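Local atomic coordinates of probable porin (Pseudomonas aeruginosa, PDB entry 4FT6), a protein that probably forms an outer-membrane beta-barrel channel of the OprD porin family, through which small solutes would cross the outer membrane. Residues D169-V172 / A178-D181; E120-L125 / Q212-L217; G233-R238 / D277-I282. All coordinates share one frame; numbering follows the deposited sequence.

Contact 1 of 3, residues D169-V172 / A178-D181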
loop_
_atom_site.group_PDB
_atom_site.type_symbol
_atom_site.label_atom_id
_atom_site.label_comp_id
_atom_site.label_asym_id
_atom_site.label_seq_id
_atom_site.Cartn_x
_atom_site.Cartn_y
_atom_site.Cartn_z
ATOM N N ASP A 169 -6.770 -17.529 4.083
ATOM C CA ASP A 169 -6.033 -17.329 5.330
ATOM C C ASP A 169 -4.748 -16.531 5.077
ATOM O O ASP A 169 -4.248 -16.516 3.958
ATOM C CB ASP A 169 -5.698 -18.669 5.984
ATOM C CG ASP A 169 -6.933 -19.440 6.401
ATOM O OD1 ASP A 169 -8.032 -18.842 6.445
ATOM O OD2 ASP A 169 -6.802 -20.646 6.699
ATOM N N LEU A 170 -4.230 -15.864 6.112
ATOM C CA LEU A 170 -3.045 -15.017 5.974
ATOM C C LEU A 170 -1.752 -15.834 5.871
ATOM O O LEU A 170 -1.691 -16.980 6.336
ATOM C CB LEU A 170 -2.929 -14.055 7.151
ATOM C CG LEU A 170 -3.923 -12.908 7.346
ATOM C CD1 LEU A 170 -4.857 -12.771 6.165
ATOM C CD2 LEU A 170 -4.700 -13.091 8.650
ATOM N N SER A 171 -0.734 -15.248 5.243
ATOM C CA SER A 171 0.578 -15.886 5.060
ATOM C C SER A 171 1.586 -14.764 4.818
ATOM O O SER A 171 1.191 -13.590 4.754
ATOM C CB SER A 171 0.551 -16.854 3.873
ATOM O OG SER A 171 0.495 -16.149 2.649
ATOM N N VAL A 172 2.873 -15.076 4.689
ATOM C CA VAL A 172 3.812 -13.967 4.558
ATOM C C VAL A 172 4.332 -13.836 3.152
ATOM O O VAL A 172 4.579 -14.847 2.488
ATOM C CB VAL A 172 4.939 -13.978 5.628
ATOM C CG1 VAL A 172 4.788 -15.184 6.542
ATOM C CG2 VAL A 172 6.326 -13.892 4.995
ATOM N N ALA A 178 3.085 -21.620 4.862
ATOM C CA ALA A 178 2.579 -21.518 6.228
ATOM C C ALA A 178 1.457 -20.486 6.281
ATOM O O ALA A 178 1.638 -19.360 5.841
ATOM C CB ALA A 178 3.699 -21.125 7.179
ATOM N N PHE A 179 0.297 -20.848 6.827
ATOM C CA PHE A 179 -0.808 -19.886 6.901
ATOM C C PHE A 179 -1.248 -19.601 8.336
ATOM O O PHE A 179 -0.944 -20.379 9.249
ATOM C CB PHE A 179 -2.007 -20.377 6.084
ATOM C CG PHE A 179 -1.767 -20.364 4.595
ATOM C CD1 PHE A 179 -2.084 -19.245 3.829
ATOM C CD2 PHE A 179 -1.208 -21.468 3.950
ATOM C CE1 PHE A 179 -1.846 -19.228 2.423
ATOM C CE2 PHE A 179 -0.969 -21.451 2.544
ATOM C CZ PHE A 179 -1.287 -20.329 1.792
ATOM N N SER A 180 -1.978 -18.502 8.536
ATOM C CA SER A 180 -2.552 -18.235 9.855
ATOM C C SER A 180 -3.978 -17.712 9.829
ATOM O O SER A 180 -4.348 -16.926 8.956
ATOM C CB SER A 180 -1.676 -17.270 10.644
ATOM O OG SER A 180 -2.072 -17.240 12.005
ATOM N N ASP A 181 -4.751 -18.165 10.816
ATOM C CA ASP A 181 -6.087 -17.664 11.146
ATOM C C ASP A 181 -6.014 -16.333 11.861
ATOM O O ASP A 181 -6.965 -15.566 11.861
ATOM C CB ASP A 181 -6.749 -18.591 12.173
ATOM C CG ASP A 181 -7.438 -19.753 11.553
ATOM O OD1 ASP A 181 -6.742 -20.733 11.223
ATOM O OD2 ASP A 181 -8.683 -19.710 11.431
HETATM O O HOH W 1 3.681 -17.797 4.768
#
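Leu170 and Ser180 face each other as a single antiparallel hydrogen-bonded pair, their CA atoms 5.1 Å apart, in the loop between the short strand 168-169 and strand 183-192 of the porin barrel. Two backbone bonds close the pair: Leu170 N donates to Ser180 O at 3.0 Å, and Ser180 N returns the bond to Leu170 O at 2.7 Å with an N-H...O angle of 155°. The CA-H of Phe179 also approaches Leu170 O, so this carbonyl meets both an N-H and a C-H donor. Two residues beyond the pair, a water replaces direct pairing: it accepts from Val172 N and donates to Ala178 O. The Phe179 ring lies back across the segment 169-172. Its CG is anti to the carbonyl carbon (chi1 -69°), which brings CD1 to 3.5 Å from Asp169 O, with that oxygen at the ring edge. Ser171 CB approaches the same CD1 obliquely, at 3.6 Å. Leu170 and Ser180 pack instead on Leu206 of the barrel wall, while Ser180 OG bonds to Arg182 N and Gln207 O. The carboxylates of Asp169 and Asp181 stand near each other at the exposed end, a likely mild electrostatic cost. Across these two segments, then, the hydrogen bonding is all main chain, directly or through one water, while the side chains of Leu170 and Ser180 are turned to the wall.

Contact 2 of 3, residues E120-L125 / Q212-L217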
loop_
_atom_site.group_PDB
_atom_site.type_symbol
_atom_site.label_atom_id
_atom_site.label_comp_id
_atom_site.label_asym_id
_atom_site.label_seq_id
_atom_site.Cartn_x
_atom_site.Cartn_y
_atom_site.Cartn_z
ATOM N N GLU A 120 -5.066 0.670 6.794
ATOM C CA GLU A 120 -3.838 1.332 6.366
ATOM C C GLU A 120 -2.914 1.518 7.565
ATOM O O GLU A 120 -2.822 2.596 8.143
ATOM C CB GLU A 120 -4.147 2.653 5.647
ATOM C CG GLU A 120 -4.671 2.477 4.237
ATOM C CD GLU A 120 -5.070 3.790 3.585
ATOM O OE1 GLU A 120 -6.272 4.123 3.576
ATOM O OE2 GLU A 120 -4.179 4.494 3.074
ATOM N N LEU A 121 -2.237 0.440 7.933
ATOM C CA LEU A 121 -1.463 0.387 9.168
ATOM C C LEU A 121 0.006 0.133 8.845
ATOM O O LEU A 121 0.307 -0.610 7.905
ATOM C CB LEU A 121 -2.004 -0.748 10.051
ATOM C CG LEU A 121 -3.073 -0.465 11.108
ATOM C CD1 LEU A 121 -3.950 0.718 10.743
ATOM C CD2 LEU A 121 -3.919 -1.713 11.341
ATOM N N PRO A 122 0.928 0.720 9.638
ATOM C CA PRO A 122 2.368 0.620 9.351
ATOM C C PRO A 122 2.792 -0.837 9.381
ATOM O O PRO A 122 3.769 -1.252 8.749
ATOM C CB PRO A 122 3.019 1.381 10.533
ATOM C CG PRO A 122 1.896 2.176 11.184
ATOM C CD PRO A 122 0.680 1.325 10.963
ATOM N N ILE A 123 2.017 -1.604 10.133
ATOM C CA ILE A 123 2.256 -3.010 10.370
ATOM C C ILE A 123 1.392 -3.867 9.419
ATOM O O ILE A 123 1.544 -5.091 9.325
ATOM C CB ILE A 123 1.970 -3.315 11.872
ATOM C CG1 ILE A 123 3.033 -4.249 12.412
ATOM C CG2 ILE A 123 0.502 -3.779 12.150
ATOM C CD1 ILE A 123 4.378 -3.614 12.365
ATOM N N LEU A 124 0.483 -3.214 8.707
ATOM C CA LEU A 124 -0.450 -3.925 7.834
ATOM C C LEU A 124 -1.079 -2.902 6.906
ATOM O O LEU A 124 -2.128 -2.318 7.219
ATOM C CB LEU A 124 -1.547 -4.666 8.627
ATOM C CG LEU A 124 -2.517 -5.490 7.760
ATOM C CD1 LEU A 124 -1.851 -6.759 7.261
ATOM C CD2 LEU A 124 -3.799 -5.835 8.492
ATOM N N LEU A 125 -0.417 -2.679 5.777
ATOM C CA LEU A 125 -0.799 -1.638 4.834
ATOM C C LEU A 125 -1.503 -2.287 3.647
ATOM O O LEU A 125 -0.837 -2.987 2.858
ATOM C CB LEU A 125 0.463 -0.938 4.333
ATOM C CG LEU A 125 0.471 0.587 4.272
ATOM C CD1 LEU A 125 1.531 1.100 3.280
ATOM C CD2 LEU A 125 -0.911 1.080 3.919
ATOM N N GLN A 212 6.178 -9.037 15.156
ATOM C CA GLN A 212 6.864 -7.906 14.551
ATOM C C GLN A 212 6.640 -6.637 15.350
ATOM O O GLN A 212 5.496 -6.264 15.622
ATOM C CB GLN A 212 6.391 -7.709 13.100
ATOM C CG GLN A 212 6.946 -6.474 12.365
ATOM C CD GLN A 212 6.499 -6.434 10.900
ATOM O OE1 GLN A 212 5.465 -5.839 10.561
ATOM N NE2 GLN A 212 7.273 -7.085 10.026
ATOM N N ASP A 213 7.734 -5.976 15.722
ATOM C CA ASP A 213 7.650 -4.686 16.389
ATOM C C ASP A 213 7.931 -3.606 15.369
ATOM O O ASP A 213 8.673 -3.836 14.405
ATOM C CB ASP A 213 8.678 -4.589 17.515
ATOM C CG ASP A 213 8.572 -5.728 18.486
ATOM O OD1 ASP A 213 7.467 -6.291 18.589
ATOM O OD2 ASP A 213 9.583 -6.069 19.139
ATOM N N TYR A 214 7.350 -2.428 15.580
ATOM C CA TYR A 214 7.641 -1.285 14.727
ATOM C C TYR A 214 7.733 0.002 15.540
ATOM O O TYR A 214 6.829 0.330 16.314
ATOM C CB TYR A 214 6.589 -1.153 13.630
ATOM C CG TYR A 214 6.769 0.062 12.745
ATOM C CD1 TYR A 214 7.815 0.139 11.842
ATOM C CD2 TYR A 214 5.878 1.123 12.803
ATOM C CE1 TYR A 214 7.969 1.250 11.024
ATOM C CE2 TYR A 214 6.023 2.233 11.996
ATOM C CZ TYR A 214 7.068 2.293 11.104
ATOM O OH TYR A 214 7.224 3.400 10.298
ATOM N N TYR A 215 8.833 0.725 15.355
ATOM C CA TYR A 215 9.071 1.984 16.052
ATOM C C TYR A 215 9.110 3.090 15.020
ATOM O O TYR A 215 9.714 2.930 13.951
ATOM C CB TYR A 215 10.420 1.950 16.759
ATOM C CG TYR A 215 10.608 0.750 17.635
ATOM C CD1 TYR A 215 11.014 -0.459 17.103
ATOM C CD2 TYR A 215 10.396 0.823 19.001
ATOM C CE1 TYR A 215 11.189 -1.572 17.908
ATOM C CE2 TYR A 215 10.572 -0.290 19.818
ATOM C CZ TYR A 215 10.970 -1.481 19.264
ATOM O OH TYR A 215 11.143 -2.597 20.046
ATOM N N SER A 216 8.495 4.222 15.343
ATOM C CA SER A 216 8.325 5.273 14.353
ATOM C C SER A 216 8.618 6.652 14.918
ATOM O O SER A 216 8.271 6.969 16.058
ATOM C CB SER A 216 6.906 5.236 13.797
ATOM O OG SER A 216 6.679 6.369 12.987
ATOM N N LEU A 217 9.248 7.481 14.101
ATOM C CA LEU A 217 9.643 8.813 14.522
ATOM C C LEU A 217 9.528 9.737 13.333
ATOM O O LEU A 217 10.069 9.441 12.268
ATOM C CB LEU A 217 11.089 8.801 15.006
ATOM C CG LEU A 217 11.303 9.362 16.404
ATOM C CD1 LEU A 217 10.386 10.554 16.621
ATOM C CD2 LEU A 217 11.050 8.279 17.444
HETATM O O HOH W 2 2.982 -7.322 10.229
HETATM O O HOH W 3 4.660 -5.571 8.091
#
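Ile123 sits at the tip of a small beta hairpin and meets Gln212 and Tyr214, which project from the barrel wall. The hairpin, a type I turn from Leu121 to Leu124 joining strands 117-121 and 124-125, belongs to the loop between strands 110-114 and 139-143. It folds into the lumen, consistent with the inward loop L3 that narrows the channel in OprD-family porins. Strand 210-223 offers it alternate side chains, those of Gln212 and Tyr214.

Gln212 shows how a long polar side chain can serve two loops at once. From CB the chain runs outstretched, with CG anti to the backbone N (chi1 175°), and CG comes to 3.8 Å from Ile123 CD1. The amide carbon CD lies equally far from that methyl, and the two side chains point at each other. At the tip the amide divides its work. OE1 lies beside Ile123 CD1, and a water 2.8 Å from Ile123 O and 2.9 Å from Gln212 OE1 can probably bridge the two oxygens, though it has more acceptors nearby than it can serve at once. A second water, with the same surplus of acceptors, is close to Gln212 OE1 but binds Ile123 O weakly at best. NE2 turns the other way, to Thr237 OG1 and Leu280 O, which probably fixes the rotation of the amide.

Further along the strand the contact becomes apolar. Ile123 CD1 also packs on Tyr214 CB at 3.5 Å, the two side chains passing alongside one another and running opposite ways. Trp202 and Phe235 lie on neighbouring strands and add to this surface. Pro122 approaches the Tyr214 ring obliquely, its CB 3.4 Å from Tyr214 CE2 and 3.7 Å from Tyr214 CD2.

Contact 3 of 3, residues G233-R238 / D277-I282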
loop_
_atom_site.group_PDB
_atom_site.type_symbol
_atom_site.label_atom_id
_atom_site.label_comp_id
_atom_site.label_asym_id
_atom_site.label_seq_id
_atom_site.Cartn_x
_atom_site.Cartn_y
_atom_site.Cartn_z
ATOM N N GLY A 233 11.743 4.987 10.533
ATOM C CA GLY A 233 11.050 3.867 11.136
ATOM C C GLY A 233 11.950 2.650 11.282
ATOM O O GLY A 233 12.946 2.515 10.563
ATOM N N LEU A 234 11.601 1.758 12.209
ATOM C CA LEU A 234 12.330 0.505 12.387
ATOM C C LEU A 234 11.388 -0.681 12.595
ATOM O O LEU A 234 10.522 -0.653 13.472
ATOM C CB LEU A 234 13.289 0.605 13.571
ATOM C CG LEU A 234 14.124 -0.652 13.823
ATOM C CD1 LEU A 234 14.994 -0.938 12.601
ATOM C CD2 LEU A 234 14.977 -0.469 15.064
ATOM N N PHE A 235 11.548 -1.718 11.778
ATOM C CA PHE A 235 10.821 -2.964 11.988
ATOM C C PHE A 235 11.772 -3.963 12.618
ATOM O O PHE A 235 12.916 -4.105 12.179
ATOM C CB PHE A 235 10.349 -3.556 10.661
ATOM C CG PHE A 235 9.170 -2.848 10.052
ATOM C CD1 PHE A 235 9.346 -1.739 9.218
ATOM C CD2 PHE A 235 7.871 -3.309 10.284
ATOM C CE1 PHE A 235 8.233 -1.094 8.643
ATOM C CE2 PHE A 235 6.759 -2.664 9.716
ATOM C CZ PHE A 235 6.938 -1.561 8.894
ATOM N N ASP A 236 11.301 -4.668 13.636
ATOM C CA ASP A 236 12.067 -5.768 14.195
ATOM C C ASP A 236 11.178 -7.004 14.208
ATOM O O ASP A 236 10.174 -7.057 14.941
ATOM C CB ASP A 236 12.524 -5.433 15.602
ATOM C CG ASP A 236 13.618 -6.343 16.080
ATOM O OD1 ASP A 236 14.327 -6.915 15.224
ATOM O OD2 ASP A 236 13.771 -6.486 17.313
ATOM N N THR A 237 11.528 -7.988 13.382
ATOM C CA THR A 237 10.686 -9.162 13.222
ATOM C C THR A 237 11.400 -10.455 13.582
ATOM O O THR A 237 12.498 -10.731 13.087
ATOM C CB THR A 237 10.161 -9.297 11.789
ATOM O OG1 THR A 237 9.434 -8.116 11.421
ATOM C CG2 THR A 237 9.243 -10.518 11.688
ATOM N N ARG A 238 10.749 -11.259 14.419
ATOM C CA ARG A 238 11.286 -12.535 14.871
ATOM C C ARG A 238 10.210 -13.608 14.671
ATOM O O ARG A 238 9.021 -13.280 14.567
ATOM C CB ARG A 238 11.659 -12.424 16.345
ATOM C CG ARG A 238 12.800 -13.322 16.750
ATOM C CD ARG A 238 12.319 -14.453 17.663
ATOM N NE ARG A 238 13.287 -15.548 17.769
ATOM C CZ ARG A 238 13.077 -16.670 18.452
ATOM N NH1 ARG A 238 11.936 -16.854 19.104
ATOM N NH2 ARG A 238 14.016 -17.608 18.483
ATOM N N ASP A 277 17.173 -12.751 7.294
ATOM C CA ASP A 277 15.999 -12.637 6.436
ATOM C C ASP A 277 15.787 -11.187 6.046
ATOM O O ASP A 277 16.166 -10.273 6.789
ATOM C CB ASP A 277 14.744 -13.140 7.155
ATOM C CG ASP A 277 14.793 -14.619 7.458
ATOM O OD1 ASP A 277 14.667 -15.426 6.506
ATOM O OD2 ASP A 277 14.932 -14.981 8.651
ATOM N N GLY A 278 15.192 -10.980 4.875
ATOM C CA GLY A 278 14.798 -9.649 4.457
ATOM C C GLY A 278 13.478 -9.276 5.118
ATOM O O GLY A 278 12.984 -10.004 5.993
ATOM N N MET A 279 12.904 -8.147 4.705
ATOM C CA MET A 279 11.644 -7.671 5.276
ATOM C C MET A 279 10.537 -8.734 5.217
ATOM O O MET A 279 10.326 -9.383 4.193
ATOM C CB MET A 279 11.179 -6.415 4.555
ATOM C CG MET A 279 9.819 -5.952 4.992
ATOM S SD MET A 279 9.932 -5.010 6.508
ATOM C CE MET A 279 8.188 -4.783 6.901
ATOM N N LEU A 280 9.850 -8.909 6.338
ATOM C CA LEU A 280 8.792 -9.886 6.484
ATOM C C LEU A 280 7.476 -9.125 6.652
ATOM O O LEU A 280 7.355 -8.235 7.496
ATOM C CB LEU A 280 9.050 -10.776 7.705
ATOM C CG LEU A 280 10.288 -11.671 7.579
ATOM C CD1 LEU A 280 10.801 -12.164 8.944
ATOM C CD2 LEU A 280 9.976 -12.855 6.666
ATOM N N TYR A 281 6.488 -9.463 5.828
ATOM C CA TYR A 281 5.200 -8.772 5.863
ATOM C C TYR A 281 4.090 -9.664 5.332
ATOM O O TYR A 281 4.334 -10.796 4.874
ATOM C CB TYR A 281 5.264 -7.431 5.107
ATOM C CG TYR A 281 5.822 -7.493 3.692
ATOM C CD1 TYR A 281 7.186 -7.647 3.448
ATOM C CD2 TYR A 281 4.989 -7.344 2.596
ATOM C CE1 TYR A 281 7.690 -7.679 2.131
ATOM C CE2 TYR A 281 5.477 -7.376 1.293
ATOM C CZ TYR A 281 6.818 -7.542 1.062
ATOM O OH TYR A 281 7.269 -7.560 -0.240
ATOM N N ILE A 282 2.862 -9.170 5.376
ATOM C CA ILE A 282 1.766 -10.042 4.990
ATOM C C ILE A 282 1.601 -10.110 3.468
ATOM O O ILE A 282 1.804 -9.116 2.754
ATOM C CB ILE A 282 0.497 -9.720 5.801
ATOM C CG1 ILE A 282 0.681 -10.322 7.190
ATOM C CG2 ILE A 282 -0.751 -10.297 5.167
ATOM C CD1 ILE A 282 -0.156 -9.683 8.175
#
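Thr237 and Leu280 mark the nearest approach of the two backbones, CA to CA 7.0 Å, and no hydrogen bond joins strand segment 233-238 to the irregular segment 277-282. This is loop-on-wall packing inside a beta-barrel: residues 277-282 lie in the long connection between strands 264-274 and 304-313, consistent with the inward loop L7 of OprD-family channels. Two side-chain pairs carry it. In the first, Thr237 places its methyl anti to the backbone N, where CG2 meets Leu280 CD1 at 3.6 Å and Leu280 CB at 4.0 Å; its OG1, bonded to Gln212, points to the neighbouring strand. The second pair is a Met-aromatic contact. Met279 leaves the backbone with CG anti to N, then bends at chi2 (82°), a turn that carries its end over the Phe235 ring. SD lies over that face as well, 4.5 Å from the Phe235 centroid, while Tyr214 meets the Phe235 ring from the adjacent strand. The methyl makes a CH-pi contact almost on the ring axis: Met279 CE stands 3.6 Å from the centroid of Phe235, 8° off the normal.

Overall arrangement
Contacts 2 and 3 form a continuous patch, their centres about 10 Å apart, because strands 210-223 and 226-239 are neighbours in the barrel wall and each receives an inserted loop. Gln212 joins them most directly, and Pro122 O adds a packing touch on Phe235 CZ at 3.2 Å. Contact 1 lies about 16 Å from contact 3, centre to centre, yet touches it where Val172 CB packs on Tyr281 O at 3.3 Å. Contacts 1 and 2 do not touch, their nearest atoms being about 6 Å apart. Segment 277-282 touches both of the other loops. The inserted loops of contacts 2 and 3 probably narrow the channel, while the Asp169 side chain lies about 9 Å from a bound decyl maltoside.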